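Local coordinates for protein ribonucleoside-diphosphate reductase small chain 2 (Saccharomyces cerevisiae, PDB 1JK0) that helps supply deoxyribonucleotides for DNA synthesis by taking part in ribonucleotide reduction, and is required for RNR2 folding and assembly with the large subunits, at residues H16-A21 and T236-K241; S32-M37 and Q109-K114; M122-Y127 and R218-Y223; A161-R166 and T248-I253. All coordinates share one frame; numbering follows the deposited sequence.

Interaction 1: H16-A21 and T236-K241; sequences HDMKEA and TKPNPK
Met18 reaches Thr236 and Pro238 by running straight at chi2 (173°) and then bending at chi3 (115°), a path that leads its sulfur out from helix 13-21 and turns the methyl aside, between Thr236 O and the Pro238 ring. The contact is a helix-to-loop packing at the edge of the helical, ferritin-like body: the N-terminal helix lies against the connection between helix 207-232 and helix 240-258. Near the base of the methionine, CG meets the methyl CG2 of Thr236 at 3.5 Å, and these two side chains pass one another heading in opposite directions. Thr236 holds that methyl anti to its own backbone N, while OG1 is turned to the side where Ala21 CB lies at 3.8 Å. The hydroxyl is also hydrogen-bonded to Glu25, so its polar partner comes from beyond the two segments. Further along the thioether, SD lies 3.6 Å from the backbone O of Lys237 and reaches CA of Pro238, whereas CE approaches the backbone O of Thr236 at 3.8 Å. Leu174 and Ala176 of helix 175-188 also pack on Met18. Replacing Met18 with an alanine would probably open a gap beside Pro238 and leave Thr236 CG2 without its main partner on the helix. Phe231 and Ala176 both touch Pro238, whose ring receives the end of the methionine, with CB 3.8 Å from Met18 SD and 3.9 Å from Met18 CE.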
# COMPACT_ATOMS: atom_id res chain seq x y z
N HIS B 16 -29.54 -18.13 -5.90
CA HIS B 16 -28.99 -19.19 -5.05
C HIS B 16 -27.91 -20.00 -5.79
O HIS B 16 -26.94 -20.45 -5.18
CB HIS B 16 -30.09 -20.16 -4.59
CG HIS B 16 -29.58 -21.36 -3.86
ND1 HIS B 16 -29.10 -21.30 -2.57
CD2 HIS B 16 -29.42 -22.64 -4.26
CE1 HIS B 16 -28.67 -22.49 -2.20
NE2 HIS B 16 -28.85 -23.32 -3.21
N ASP B 17 -28.11 -20.17 -7.10
CA ASP B 17 -27.17 -20.92 -7.93
C ASP B 17 -25.88 -20.14 -8.17
O ASP B 17 -24.79 -20.71 -8.11
CB ASP B 17 -27.82 -21.26 -9.27
CG ASP B 17 -28.96 -22.26 -9.13
OD1 ASP B 17 -29.48 -22.72 -10.18
OD2 ASP B 17 -29.35 -22.59 -7.99
N MET B 18 -26.01 -18.85 -8.43
CA MET B 18 -24.85 -17.99 -8.65
C MET B 18 -23.98 -18.03 -7.39
O MET B 18 -22.75 -18.07 -7.46
CB MET B 18 -25.30 -16.57 -8.96
CG MET B 18 -24.38 -15.82 -9.90
SD MET B 18 -24.98 -14.20 -10.44
CE MET B 18 -23.77 -13.15 -9.72
N LYS B 19 -24.63 -18.01 -6.23
CA LYS B 19 -23.91 -18.06 -4.96
C LYS B 19 -23.02 -19.31 -4.89
O LYS B 19 -21.92 -19.27 -4.35
CB LYS B 19 -24.90 -18.08 -3.78
CG LYS B 19 -25.85 -16.89 -3.68
CD LYS B 19 -26.97 -17.16 -2.67
CE LYS B 19 -27.96 -16.00 -2.56
NZ LYS B 19 -27.40 -14.80 -1.86
N GLU B 20 -23.50 -20.42 -5.43
CA GLU B 20 -22.73 -21.65 -5.39
C GLU B 20 -21.74 -21.68 -6.55
O GLU B 20 -20.74 -22.40 -6.51
CB GLU B 20 -23.64 -22.87 -5.49
CG GLU B 20 -23.33 -23.94 -4.47
CD GLU B 20 -23.62 -23.47 -3.05
OE1 GLU B 20 -24.77 -23.06 -2.79
OE2 GLU B 20 -22.69 -23.52 -2.21
N ALA B 21 -22.05 -20.90 -7.58
CA ALA B 21 -21.21 -20.83 -8.76
C ALA B 21 -20.00 -19.91 -8.56
O ALA B 21 -18.94 -20.15 -9.13
CB ALA B 21 -22.03 -20.37 -9.96
N THR B 236 -20.41 -16.19 -14.60
CA THR B 236 -21.81 -16.23 -14.21
C THR B 236 -22.27 -14.80 -13.96
O THR B 236 -21.95 -14.21 -12.92
CB THR B 236 -21.98 -17.03 -12.91
OG1 THR B 236 -21.08 -18.15 -12.92
CG2 THR B 236 -23.40 -17.54 -12.76
N LYS B 237 -23.01 -14.22 -14.90
CA LYS B 237 -23.52 -12.87 -14.73
C LYS B 237 -24.85 -12.96 -13.98
O LYS B 237 -25.50 -14.00 -14.01
CB LYS B 237 -23.75 -12.21 -16.09
CG LYS B 237 -22.56 -12.27 -17.05
CD LYS B 237 -21.58 -11.15 -16.79
CE LYS B 237 -20.69 -10.89 -18.00
NZ LYS B 237 -19.90 -12.09 -18.39
N PRO B 238 -25.25 -11.89 -13.29
CA PRO B 238 -26.52 -11.93 -12.56
C PRO B 238 -27.62 -11.59 -13.56
O PRO B 238 -27.31 -11.26 -14.71
CB PRO B 238 -26.34 -10.85 -11.51
CG PRO B 238 -25.56 -9.81 -12.28
CD PRO B 238 -24.53 -10.63 -13.03
N ASN B 239 -28.88 -11.67 -13.15
CA ASN B 239 -30.00 -11.39 -14.06
C ASN B 239 -29.95 -9.97 -14.62
O ASN B 239 -29.74 -9.02 -13.87
CB ASN B 239 -31.34 -11.60 -13.36
CG ASN B 239 -32.45 -11.94 -14.34
OD1 ASN B 239 -32.69 -13.11 -14.65
ND2 ASN B 239 -33.12 -10.91 -14.85
N PRO B 240 -30.17 -9.82 -15.93
CA PRO B 240 -30.15 -8.49 -16.56
C PRO B 240 -31.05 -7.44 -15.90
O PRO B 240 -30.76 -6.24 -15.97
CB PRO B 240 -30.56 -8.79 -18.00
CG PRO B 240 -29.96 -10.14 -18.23
CD PRO B 240 -30.34 -10.87 -16.95
N LYS B 241 -32.13 -7.89 -15.26
CA LYS B 241 -33.05 -6.96 -14.60
C LYS B 241 -32.48 -6.37 -13.32
O LYS B 241 -32.61 -5.17 -13.08
CB LYS B 241 -34.41 -7.65 -14.31
CG LYS B 241 -35.50 -7.37 -15.36
CD LYS B 241 -36.86 -7.99 -15.00
CE LYS B 241 -36.88 -9.52 -15.14
NZ LYS B 241 -36.92 -10.00 -16.56

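Interaction 2: S32-M37 and Q109-K114; sequences SRRFVM and QNPEGK
Arg34 and Glu112 form a salt bridge that ties the loop following helix 13-21 to the first turn of helix 111-138. The guanidinium presents its end, NH2 giving a hydrogen bond of 2.8 Å to the syn lone pair of Glu112 OE2 (155° at the hydrogen), while NH1 reaches OE1 at 3.3 Å from above the carboxylate plane. The two planes are 47° apart, making this a twisted rather than a flat two-pronged grip.

Further hydrogen bonds hold the carboxylate. Asn110, the N-cap of the helix, donates through ND2 to Glu112 OE2 at 3.3 Å, and OE1 accepts from the backbone N of Lys41 and of Tyr42. An alanine in place of Glu112 would probably leave the charge of Arg34 without its mate and the Lys41 and Tyr42 amides without this acceptor.

The apolar part is supplied by Pro111. Its CG lies over one face of the guanidinium, off toward the rim, with CD 3.4 Å from Arg34 NH2. On another side of the proline, Met37 CE comes to 4.0 Å from Pro111 CB, the two side chains sliding past each other.

A neighbouring protein chain borders the loop, where a polar side chain of that chain is hydrogen-bonded to Met37 N. Within the chain, helix 43-54 packs alongside, Trp46 touching Met37 and Glu112, and Ile45 touching Asn110 and Glu112 at the start of helix 111-138.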
# COMPACT_ATOMS: atom_id res chain seq x y z
N SER B 32 -2.62 -18.99 -5.74
CA SER B 32 -1.50 -19.57 -4.99
C SER B 32 -0.40 -20.17 -5.87
O SER B 32 -0.63 -20.52 -7.03
CB SER B 32 -2.03 -20.64 -4.03
OG SER B 32 -0.98 -21.29 -3.32
N ARG B 33 0.80 -20.27 -5.30
CA ARG B 33 1.97 -20.85 -5.96
C ARG B 33 2.66 -19.96 -7.01
O ARG B 33 3.72 -20.34 -7.51
CB ARG B 33 1.61 -22.20 -6.60
CG ARG B 33 2.79 -23.16 -6.77
CD ARG B 33 3.33 -23.57 -5.41
NE ARG B 33 4.48 -24.46 -5.49
CZ ARG B 33 5.25 -24.77 -4.45
NH1 ARG B 33 4.98 -24.26 -3.25
NH2 ARG B 33 6.29 -25.57 -4.60
N ARG B 34 2.07 -18.81 -7.34
CA ARG B 34 2.69 -17.91 -8.32
C ARG B 34 3.64 -16.92 -7.64
O ARG B 34 3.27 -15.79 -7.33
CB ARG B 34 1.62 -17.16 -9.13
CG ARG B 34 2.20 -16.03 -9.98
CD ARG B 34 1.45 -15.77 -11.28
NE ARG B 34 0.15 -15.14 -11.11
CZ ARG B 34 -0.22 -13.99 -11.67
NH1 ARG B 34 0.62 -13.29 -12.44
NH2 ARG B 34 -1.46 -13.55 -11.49
N PHE B 35 4.88 -17.35 -7.43
CA PHE B 35 5.87 -16.51 -6.76
C PHE B 35 6.25 -15.32 -7.61
O PHE B 35 6.05 -14.17 -7.23
CB PHE B 35 7.10 -17.35 -6.45
CG PHE B 35 6.77 -18.65 -5.78
CD1 PHE B 35 6.91 -19.86 -6.46
CD2 PHE B 35 6.28 -18.66 -4.48
CE1 PHE B 35 6.55 -21.06 -5.85
CE2 PHE B 35 5.93 -19.85 -3.86
CZ PHE B 35 6.06 -21.06 -4.55
N VAL B 36 6.84 -15.60 -8.76
CA VAL B 36 7.22 -14.56 -9.69
C VAL B 36 5.89 -14.14 -10.29
O VAL B 36 5.00 -14.96 -10.49
CB VAL B 36 8.15 -15.12 -10.77
CG1 VAL B 36 8.53 -14.04 -11.76
CG2 VAL B 36 9.38 -15.71 -10.12
N MET B 37 5.73 -12.87 -10.60
CA MET B 37 4.47 -12.44 -11.14
C MET B 37 4.54 -11.91 -12.55
O MET B 37 3.50 -11.62 -13.15
CB MET B 37 3.88 -11.37 -10.24
CG MET B 37 4.58 -10.04 -10.35
SD MET B 37 3.53 -8.83 -11.14
CE MET B 37 3.31 -7.67 -9.82
N GLN B 109 -8.42 -12.03 -6.10
CA GLN B 109 -7.18 -12.76 -5.82
C GLN B 109 -6.04 -12.79 -6.84
O GLN B 109 -5.76 -13.84 -7.42
CB GLN B 109 -7.52 -14.21 -5.45
CG GLN B 109 -8.54 -14.36 -4.32
CD GLN B 109 -8.01 -13.88 -2.98
OE1 GLN B 109 -7.14 -14.51 -2.37
NE2 GLN B 109 -8.54 -12.76 -2.51
N ASN B 110 -5.38 -11.66 -7.07
CA ASN B 110 -4.23 -11.61 -7.96
C ASN B 110 -3.47 -10.28 -7.87
O ASN B 110 -4.05 -9.23 -7.58
CB ASN B 110 -4.62 -11.93 -9.41
CG ASN B 110 -5.62 -10.97 -9.97
OD1 ASN B 110 -6.82 -11.16 -9.83
ND2 ASN B 110 -5.14 -9.91 -10.62
N PRO B 111 -2.15 -10.32 -8.12
CA PRO B 111 -1.26 -9.15 -8.07
C PRO B 111 -1.71 -8.05 -9.01
O PRO B 111 -1.59 -6.87 -8.70
CB PRO B 111 0.09 -9.72 -8.49
CG PRO B 111 -0.07 -11.22 -8.38
CD PRO B 111 -1.47 -11.45 -8.78
N GLU B 112 -2.20 -8.45 -10.18
CA GLU B 112 -2.64 -7.47 -11.16
C GLU B 112 -3.75 -6.59 -10.54
O GLU B 112 -3.57 -5.38 -10.40
CB GLU B 112 -3.13 -8.18 -12.43
CG GLU B 112 -2.03 -8.91 -13.26
CD GLU B 112 -1.90 -10.42 -12.97
OE1 GLU B 112 -1.38 -11.15 -13.86
OE2 GLU B 112 -2.30 -10.89 -11.87
N GLY B 113 -4.86 -7.20 -10.14
CA GLY B 113 -5.97 -6.45 -9.55
C GLY B 113 -5.65 -5.66 -8.29
O GLY B 113 -6.04 -4.49 -8.16
N LYS B 114 -4.96 -6.28 -7.34
CA LYS B 114 -4.64 -5.57 -6.11
C LYS B 114 -3.74 -4.38 -6.37
O LYS B 114 -3.74 -3.42 -5.62
CB LYS B 114 -3.99 -6.51 -5.11
CG LYS B 114 -4.89 -7.61 -4.63
CD LYS B 114 -4.10 -8.62 -3.82
CE LYS B 114 -4.89 -9.91 -3.64
NZ LYS B 114 -6.12 -9.70 -2.82

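Interaction 3: M122-Y127 and R218-Y223; sequences MMENIY and RDRGAY
Glu124 and Arg220 are joined by a side-on salt bridge. Arg220 NE donates to OE2 of Glu124 at 2.8 Å and NH1 to OE1 at 2.9 Å, both at 155° and both onto syn lone pairs. Carboxylate and guanidinium lie only 8° from coplanar, a flat paired grip made possible by the bend of Glu124 at chi2 (-54°), which swings its carboxylate across to the facing helix. Arg220 also has a weak hydrogen bond to Tyr194. Asp219 is held by Arg218 NH2, 2.6 Å from OD1, while its OD2 accepts from Trp57 NE1.

Helices 111-138 and 207-232 run roughly antiparallel here, as part of the ferritin-like bundle of the R2 family. In iron-bearing relatives this helix pair offers glutamate and histidine ligands to the diiron site; here Arg220, Tyr127 and Tyr223 probably occupy positions that carry such ligands in those relatives, consistent with a small chain that builds no such centre.

Among the rings, Tyr127 and Tyr223 come from opposite directions and meet edge to edge, CE1 to CE1 at 3.9 Å. Arg220 NH1 lies 3.4 Å from Tyr127 CD1, its guanidinium nearly perpendicular to the ring. Met123 packs its CB at the edge of the Tyr223 ring, 4.2 Å from CZ.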
# COMPACT_ATOMS: atom_id res chain seq x y z
N MET B 122 -4.86 5.10 -3.30
CA MET B 122 -3.75 6.04 -3.17
C MET B 122 -4.10 7.40 -3.78
O MET B 122 -3.86 8.45 -3.19
CB MET B 122 -2.48 5.48 -3.83
CG MET B 122 -1.28 6.42 -3.83
SD MET B 122 -1.39 7.72 -5.10
CE MET B 122 -0.90 6.80 -6.58
N MET B 123 -4.69 7.37 -4.98
CA MET B 123 -5.11 8.58 -5.68
C MET B 123 -6.27 9.29 -4.98
O MET B 123 -6.40 10.51 -5.06
CB MET B 123 -5.54 8.24 -7.12
CG MET B 123 -4.40 7.94 -8.08
SD MET B 123 -3.10 9.22 -8.10
CE MET B 123 -3.92 10.58 -8.91
N GLU B 124 -7.13 8.52 -4.31
CA GLU B 124 -8.28 9.09 -3.62
C GLU B 124 -7.86 10.06 -2.55
O GLU B 124 -8.56 11.05 -2.30
CB GLU B 124 -9.13 7.99 -2.98
CG GLU B 124 -10.16 7.38 -3.91
CD GLU B 124 -11.06 8.43 -4.54
OE1 GLU B 124 -11.28 9.49 -3.90
OE2 GLU B 124 -11.57 8.20 -5.65
N ASN B 125 -6.73 9.78 -1.91
CA ASN B 125 -6.21 10.65 -0.87
C ASN B 125 -5.70 11.95 -1.44
O ASN B 125 -5.77 12.98 -0.77
CB ASN B 125 -5.11 9.94 -0.09
CG ASN B 125 -5.65 8.83 0.77
OD1 ASN B 125 -6.79 8.92 1.25
ND2 ASN B 125 -4.86 7.77 0.98
N ILE B 126 -5.20 11.92 -2.67
CA ILE B 126 -4.72 13.12 -3.32
C ILE B 126 -5.95 13.98 -3.67
O ILE B 126 -5.92 15.21 -3.57
CB ILE B 126 -3.92 12.77 -4.59
CG1 ILE B 126 -2.60 12.08 -4.18
CG2 ILE B 126 -3.64 14.03 -5.42
CD1 ILE B 126 -1.78 11.51 -5.34
N TYR B 127 -7.05 13.32 -4.07
CA TYR B 127 -8.27 14.06 -4.41
C TYR B 127 -8.73 14.74 -3.12
O TYR B 127 -9.05 15.92 -3.10
CB TYR B 127 -9.37 13.12 -4.92
CG TYR B 127 -9.00 12.31 -6.14
CD1 TYR B 127 -9.64 11.09 -6.42
CD2 TYR B 127 -7.98 12.73 -7.00
CE1 TYR B 127 -9.26 10.32 -7.50
CE2 TYR B 127 -7.60 11.95 -8.08
CZ TYR B 127 -8.24 10.75 -8.33
OH TYR B 127 -7.82 9.96 -9.39
N ARG B 218 -11.52 11.96 -15.12
CA ARG B 218 -10.87 10.95 -15.96
C ARG B 218 -10.56 9.67 -15.16
O ARG B 218 -10.84 8.56 -15.61
CB ARG B 218 -9.57 11.52 -16.55
CG ARG B 218 -8.90 10.59 -17.57
CD ARG B 218 -7.41 10.85 -17.63
NE ARG B 218 -6.86 10.85 -16.28
CZ ARG B 218 -6.18 11.86 -15.76
NH1 ARG B 218 -5.95 12.94 -16.48
NH2 ARG B 218 -5.76 11.79 -14.50
N ASP B 219 -9.99 9.84 -13.96
CA ASP B 219 -9.64 8.72 -13.11
C ASP B 219 -10.88 8.01 -12.58
O ASP B 219 -10.91 6.77 -12.47
CB ASP B 219 -8.79 9.19 -11.93
CG ASP B 219 -7.56 9.95 -12.36
OD1 ASP B 219 -7.18 9.85 -13.56
OD2 ASP B 219 -6.96 10.64 -11.50
N ARG B 220 -11.90 8.79 -12.22
CA ARG B 220 -13.12 8.20 -11.69
C ARG B 220 -13.73 7.34 -12.79
O ARG B 220 -14.30 6.28 -12.53
CB ARG B 220 -14.08 9.30 -11.22
CG ARG B 220 -13.66 9.98 -9.91
CD ARG B 220 -13.78 9.02 -8.74
NE ARG B 220 -13.21 9.52 -7.49
CZ ARG B 220 -13.58 10.63 -6.86
NH1 ARG B 220 -12.99 10.97 -5.73
NH2 ARG B 220 -14.52 11.42 -7.37
N GLY B 221 -13.59 7.80 -14.02
CA GLY B 221 -14.12 7.06 -15.14
C GLY B 221 -13.41 5.73 -15.21
O GLY B 221 -14.07 4.68 -15.32
N ALA B 222 -12.08 5.76 -15.15
CA ALA B 222 -11.27 4.55 -15.20
C ALA B 222 -11.62 3.63 -14.04
O ALA B 222 -11.83 2.44 -14.24
CB ALA B 222 -9.79 4.88 -15.15
N TYR B 223 -11.69 4.18 -12.83
CA TYR B 223 -12.04 3.33 -11.69
C TYR B 223 -13.41 2.67 -11.90
O TYR B 223 -13.65 1.57 -11.40
CB TYR B 223 -12.04 4.14 -10.37
CG TYR B 223 -10.75 4.87 -10.04
CD1 TYR B 223 -10.78 6.02 -9.27
CD2 TYR B 223 -9.52 4.43 -10.52
CE1 TYR B 223 -9.62 6.73 -8.99
CE2 TYR B 223 -8.36 5.13 -10.24
CZ TYR B 223 -8.42 6.29 -9.48
OH TYR B 223 -7.29 7.03 -9.23

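Interaction 4: A161-R166 and T248-I253; sequences AAFIER and TEAVEI
Phe163 meets the facing helix with its ring turned so that Ala250 CB sits over one face, 4.1 Å from the ring centroid, a CH-pi contact. Two antiparallel helices of the ferritin-like body, 155-166 and 240-258, are packed here, their local axes 10.5 Å apart at closest approach. Around the same ring, Glu249 CB lies at the edge, 4.0 Å from CE2, while the methyl CD1 of Ile253 settles near the root of the side chain, beside Phe163 CB. The phenyl is thus met on a face, at a rim and at its base by residues on a single side of helix 240-258. It gets there because CG lies anti to the backbone N (chi1 176°), which directs the ring out across the interface.

One helical turn beyond Phe163, Arg166 makes a salt bridge with Glu249. The acidic side chain is extended beyond CG and brings OE2 over one face of the guanidinium, whose plane stands 81° from the carboxylate; the exact place of OE2 is doubtful, and the detailed geometry of the pair is uncertain with it.

Outside this first shell, Trp167 meets the Phe163 ring with the two planes about 60° apart, and it also touches Glu249. Ala184 of helix 175-188 packs against both Phe163 and Ala250, so a third helix borders the pair, and Phe189 touches Ala250 as well. Ala184 and Phe189 thus back the Ala250 methyl, whose CB lies 3.8 Å from both CZ and CE2 of Phe163.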
# COMPACT_ATOMS: atom_id res chain seq x y z
N ALA B 161 -26.07 6.32 1.55
CA ALA B 161 -25.55 5.31 2.45
C ALA B 161 -26.41 4.05 2.44
O ALA B 161 -25.90 2.95 2.68
CB ALA B 161 -25.46 5.88 3.87
N ALA B 162 -27.71 4.21 2.17
CA ALA B 162 -28.63 3.07 2.15
C ALA B 162 -28.38 2.19 0.93
O ALA B 162 -28.44 0.96 1.02
CB ALA B 162 -30.07 3.56 2.15
N PHE B 163 -28.11 2.84 -0.20
CA PHE B 163 -27.83 2.13 -1.44
C PHE B 163 -26.65 1.19 -1.22
O PHE B 163 -26.75 -0.01 -1.49
CB PHE B 163 -27.53 3.15 -2.54
CG PHE B 163 -27.14 2.54 -3.86
CD1 PHE B 163 -25.80 2.36 -4.19
CD2 PHE B 163 -28.11 2.16 -4.77
CE1 PHE B 163 -25.44 1.83 -5.41
CE2 PHE B 163 -27.76 1.62 -5.99
CZ PHE B 163 -26.42 1.45 -6.32
N ILE B 164 -25.55 1.72 -0.72
CA ILE B 164 -24.38 0.89 -0.45
C ILE B 164 -24.75 -0.16 0.60
O ILE B 164 -24.13 -1.22 0.69
CB ILE B 164 -23.18 1.74 0.04
CG1 ILE B 164 -22.78 2.74 -1.04
CG2 ILE B 164 -22.00 0.84 0.38
CD1 ILE B 164 -21.61 3.64 -0.66
N GLU B 165 -25.76 0.15 1.41
CA GLU B 165 -26.21 -0.77 2.45
C GLU B 165 -27.08 -1.87 1.86
O GLU B 165 -27.32 -2.90 2.49
CB GLU B 165 -27.01 -0.02 3.51
CG GLU B 165 -27.50 -0.90 4.64
CD GLU B 165 -26.36 -1.47 5.46
OE1 GLU B 165 -26.38 -2.69 5.74
OE2 GLU B 165 -25.45 -0.70 5.82
N ARG B 166 -27.55 -1.64 0.64
CA ARG B 166 -28.43 -2.59 -0.04
C ARG B 166 -27.73 -3.68 -0.85
O ARG B 166 -27.91 -4.87 -0.60
CB ARG B 166 -29.40 -1.80 -0.95
CG ARG B 166 -30.63 -2.57 -1.40
CD ARG B 166 -31.49 -1.77 -2.39
NE ARG B 166 -32.02 -0.52 -1.83
CZ ARG B 166 -31.43 0.67 -1.94
NH1 ARG B 166 -30.29 0.80 -2.61
NH2 ARG B 166 -32.00 1.74 -1.40
N THR B 248 -30.77 2.26 -11.64
CA THR B 248 -31.91 3.15 -11.47
C THR B 248 -31.89 3.77 -10.08
O THR B 248 -31.88 4.99 -9.95
CB THR B 248 -33.23 2.40 -11.69
OG1 THR B 248 -33.31 1.96 -13.05
CG2 THR B 248 -34.41 3.31 -11.41
N GLU B 249 -31.89 2.92 -9.06
CA GLU B 249 -31.87 3.40 -7.68
C GLU B 249 -30.81 4.48 -7.42
O GLU B 249 -31.09 5.48 -6.76
CB GLU B 249 -31.65 2.24 -6.71
CG GLU B 249 -32.65 1.12 -6.85
CD GLU B 249 -32.62 0.15 -5.68
OE1 GLU B 249 -33.26 -0.92 -5.78
OE2 GLU B 249 -31.96 0.46 -4.66
N ALA B 250 -29.60 4.28 -7.95
CA ALA B 250 -28.51 5.25 -7.78
C ALA B 250 -28.79 6.50 -8.60
O ALA B 250 -28.34 7.59 -8.26
CB ALA B 250 -27.19 4.63 -8.21
N VAL B 251 -29.53 6.33 -9.69
CA VAL B 251 -29.87 7.48 -10.52
C VAL B 251 -30.90 8.30 -9.75
O VAL B 251 -30.94 9.52 -9.85
CB VAL B 251 -30.43 7.04 -11.88
CG1 VAL B 251 -30.83 8.25 -12.70
CG2 VAL B 251 -29.39 6.23 -12.64
N GLU B 252 -31.73 7.62 -8.96
CA GLU B 252 -32.73 8.32 -8.16
C GLU B 252 -32.04 9.02 -7.00
O GLU B 252 -32.33 10.18 -6.71
CB GLU B 252 -33.79 7.35 -7.63
CG GLU B 252 -34.67 6.72 -8.71
CD GLU B 252 -35.61 5.66 -8.14
OE1 GLU B 252 -36.24 4.93 -8.94
OE2 GLU B 252 -35.71 5.56 -6.89
N ILE B 253 -31.14 8.31 -6.33
CA ILE B 253 -30.43 8.88 -5.20
C ILE B 253 -29.49 9.98 -5.68
O ILE B 253 -29.05 10.81 -4.89
CB ILE B 253 -29.59 7.80 -4.45
CG1 ILE B 253 -30.47 6.61 -4.06
CG2 ILE B 253 -28.98 8.41 -3.19
CD1 ILE B 253 -29.75 5.54 -3.25

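How the interactions relate
None of the four contacts touches another, but they share helices. Interaction 1 uses the loop that leads into helix 240-258 and interaction 4 lies farther along that helix, nearest atoms about 7 Å apart. Helix 111-138 serves interaction 2 at its first turn and interaction 3 deeper in the bundle, nearest atoms about 9 Å apart. The centre of interaction 3 lies about 8 Å from the centre of the chain, and its Arg220 side chain is about 4 Å from that of Tyr131, the predicted active-site residue; the others lie away from it. Interactions 2 and 3 nest within the loop closed by interaction 1, whereas interactions 3 and 4 interleave, their centres about 21 Å apart.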